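Local coordinates for protein AGR_L_2016p (Agrobacterium tumefaciens, PDB 2GVH) that probably hydrolyses the thioester bond of acyl-CoA, releasing free coenzyme A and a carboxylic acid, and carries two hotdog-type thioesterase regions, at residues R57-A62 with L105-E110. Sequence-based numbering, arbitrary orientation.
Sequences RVAFIA and LTVEVE
Val-107 and Val-109 meet Val-58, Ala-59 and Ala-62 where the long helix of a hotdog fold lies across its curved antiparallel sheet. Helix 49-67 is the sausage, and strand 104-115 is the central strand of the five-stranded bun. The axes of the two short segments come within 8.7 Å of each other, with their chain directions at 137°, and the backbones are nearest where Ala-59 faces Val-107. Two alanines on the helix leave little side-chain bulk there, and the strand's valines supply most of the reach, with Val-58 adding one methyl from the helix.

From CB, whose bond from CA points at the helix, Val-109 sends out two methyls, and each has its own partner. CG2 of Val-109 goes to the CB methyl of Ala-59, at 4.0 Å. CG1 of Val-109, anti to the backbone N (chi1 176°), reaches the preceding helix residue and meets CG1 of Val-58 at 4.1 Å, the two valine side chains lying obliquely to one another. Val-58 in turn packs on Phe-93 and Ala-95 of strand 89-100 and on Leu-31 of strand 29-35, so this side of the helix spans several strands of the bun. Val-109 also touches Phe-129 on the other neighbouring strand.

All five touching residues are buried, and the contact across the segments is entirely aliphatic. Phe-60 and Ile-61 touch strand 160-165, the first strand of the chain's second five-stranded sheet, while Arg-57 forms a salt bridge with Glu-164. Back at the sheet, Val-107 does its touching with CG1, which stands 4.1 Å from CA of Ala-59 and, one turn further along the helix, 4.3 Å from the CB methyl of Ala-62.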
loop_
_atom_site.group_PDB
_atom_site.type_symbol
_atom_site.label_atom_id
_atom_site.label_comp_id
_atom_site.label_asym_id
_atom_site.label_seq_id
_atom_site.Cartn_x
_atom_site.Cartn_y
_atom_site.Cartn_z
ATOM N N ARG B 57 -7.037 11.370 -8.745
ATOM C CA ARG B 57 -6.912 11.830 -7.329
ATOM C C ARG B 57 -6.749 13.364 -7.221
ATOM O O ARG B 57 -7.443 14.026 -6.439
ATOM C CB ARG B 57 -5.812 11.106 -6.585
ATOM C CG ARG B 57 -6.007 11.059 -5.043
ATOM C CD ARG B 57 -4.744 10.555 -4.312
ATOM N NE ARG B 57 -4.433 9.225 -4.758
ATOM C CZ ARG B 57 -3.217 8.697 -4.811
ATOM N NH1 ARG B 57 -2.143 9.379 -4.439
ATOM N NH2 ARG B 57 -3.078 7.460 -5.253
ATOM N N VAL B 58 -5.879 13.951 -8.028
ATOM C CA VAL B 58 -5.637 15.374 -7.867
ATOM C C VAL B 58 -6.814 16.181 -8.420
ATOM O O VAL B 58 -7.077 17.313 -7.996
ATOM C CB VAL B 58 -4.296 15.785 -8.489
ATOM C CG1 VAL B 58 -4.180 15.277 -9.948
ATOM C CG2 VAL B 58 -4.072 17.275 -8.370
ATOM N N ALA B 59 -7.534 15.586 -9.356
ATOM C CA ALA B 59 -8.763 16.161 -9.834
ATOM C C ALA B 59 -9.757 16.256 -8.703
ATOM O O ALA B 59 -10.333 17.330 -8.449
ATOM C CB ALA B 59 -9.313 15.345 -10.926
ATOM N N PHE B 60 -9.939 15.123 -8.035
ATOM C CA PHE B 60 -10.792 14.991 -6.882
ATOM C C PHE B 60 -10.511 16.068 -5.824
ATOM O O PHE B 60 -11.426 16.868 -5.461
ATOM C CB PHE B 60 -10.674 13.581 -6.302
ATOM C CG PHE B 60 -11.321 13.421 -4.965
ATOM C CD1 PHE B 60 -12.681 13.205 -4.859
ATOM C CD2 PHE B 60 -10.570 13.487 -3.807
ATOM C CE1 PHE B 60 -13.290 13.055 -3.620
ATOM C CE2 PHE B 60 -11.174 13.343 -2.558
ATOM C CZ PHE B 60 -12.529 13.116 -2.468
ATOM N N ILE B 61 -9.256 16.117 -5.375
ATOM C CA ILE B 61 -8.811 17.127 -4.410
ATOM C C ILE B 61 -9.182 18.543 -4.900
ATOM O O ILE B 61 -9.730 19.343 -4.136
ATOM C CB ILE B 61 -7.312 17.035 -4.174
ATOM C CG1 ILE B 61 -6.924 15.657 -3.586
ATOM C CG2 ILE B 61 -6.834 18.160 -3.277
ATOM C CD1 ILE B 61 -5.404 15.428 -3.501
ATOM N N ALA B 62 -8.869 18.848 -6.155
ATOM C CA ALA B 62 -9.150 20.182 -6.677
ATOM C C ALA B 62 -10.618 20.543 -6.525
ATOM O O ALA B 62 -10.947 21.559 -5.910
ATOM C CB ALA B 62 -8.735 20.301 -8.124
ATOM N N LEU B 105 -18.512 19.917 -12.148
ATOM C CA LEU B 105 -17.277 20.655 -12.217
ATOM C C LEU B 105 -16.392 19.990 -13.249
ATOM O O LEU B 105 -16.210 18.793 -13.244
ATOM C CB LEU B 105 -16.591 20.657 -10.862
ATOM C CG LEU B 105 -15.394 21.574 -10.660
ATOM C CD1 LEU B 105 -15.826 23.041 -10.665
ATOM C CD2 LEU B 105 -14.765 21.208 -9.366
ATOM N N THR B 106 -15.859 20.791 -14.156
ATOM C CA THR B 106 -14.894 20.291 -15.116
ATOM C C THR B 106 -13.493 20.578 -14.614
ATOM O O THR B 106 -13.174 21.697 -14.273
ATOM C CB THR B 106 -15.120 20.960 -16.466
ATOM O OG1 THR B 106 -16.523 20.973 -16.729
ATOM C CG2 THR B 106 -14.414 20.183 -17.561
ATOM N N VAL B 107 -12.659 19.557 -14.554
ATOM C CA VAL B 107 -11.318 19.752 -14.057
ATOM C C VAL B 107 -10.284 19.318 -15.077
ATOM O O VAL B 107 -10.365 18.247 -15.649
ATOM C CB VAL B 107 -11.092 19.025 -12.724
ATOM C CG1 VAL B 107 -9.739 19.369 -12.180
ATOM C CG2 VAL B 107 -12.148 19.432 -11.711
ATOM N N GLU B 108 -9.305 20.180 -15.309
ATOM C CA GLU B 108 -8.248 19.921 -16.272
ATOM C C GLU B 108 -7.004 19.473 -15.560
ATOM O O GLU B 108 -6.545 20.135 -14.633
ATOM C CB GLU B 108 -7.968 21.195 -17.034
ATOM C CG GLU B 108 -6.962 21.083 -18.156
ATOM C CD GLU B 108 -6.897 22.376 -18.966
ATOM O OE1 GLU B 108 -6.237 23.337 -18.509
ATOM O OE2 GLU B 108 -7.539 22.430 -20.039
ATOM N N VAL B 109 -6.446 18.359 -16.004
ATOM C CA VAL B 109 -5.313 17.772 -15.315
ATOM C C VAL B 109 -4.150 17.554 -16.263
ATOM O O VAL B 109 -4.312 16.959 -17.332
ATOM C CB VAL B 109 -5.702 16.435 -14.675
ATOM C CG1 VAL B 109 -4.488 15.736 -14.029
ATOM C CG2 VAL B 109 -6.777 16.671 -13.666
ATOM N N GLU B 110 -2.977 18.018 -15.864
ATOM C CA GLU B 110 -1.781 17.823 -16.647
ATOM C C GLU B 110 -0.846 16.930 -15.890
ATOM O O GLU B 110 -0.657 17.099 -14.690
ATOM C CB GLU B 110 -1.088 19.157 -16.935
ATOM C CG GLU B 110 -1.437 19.795 -18.261
#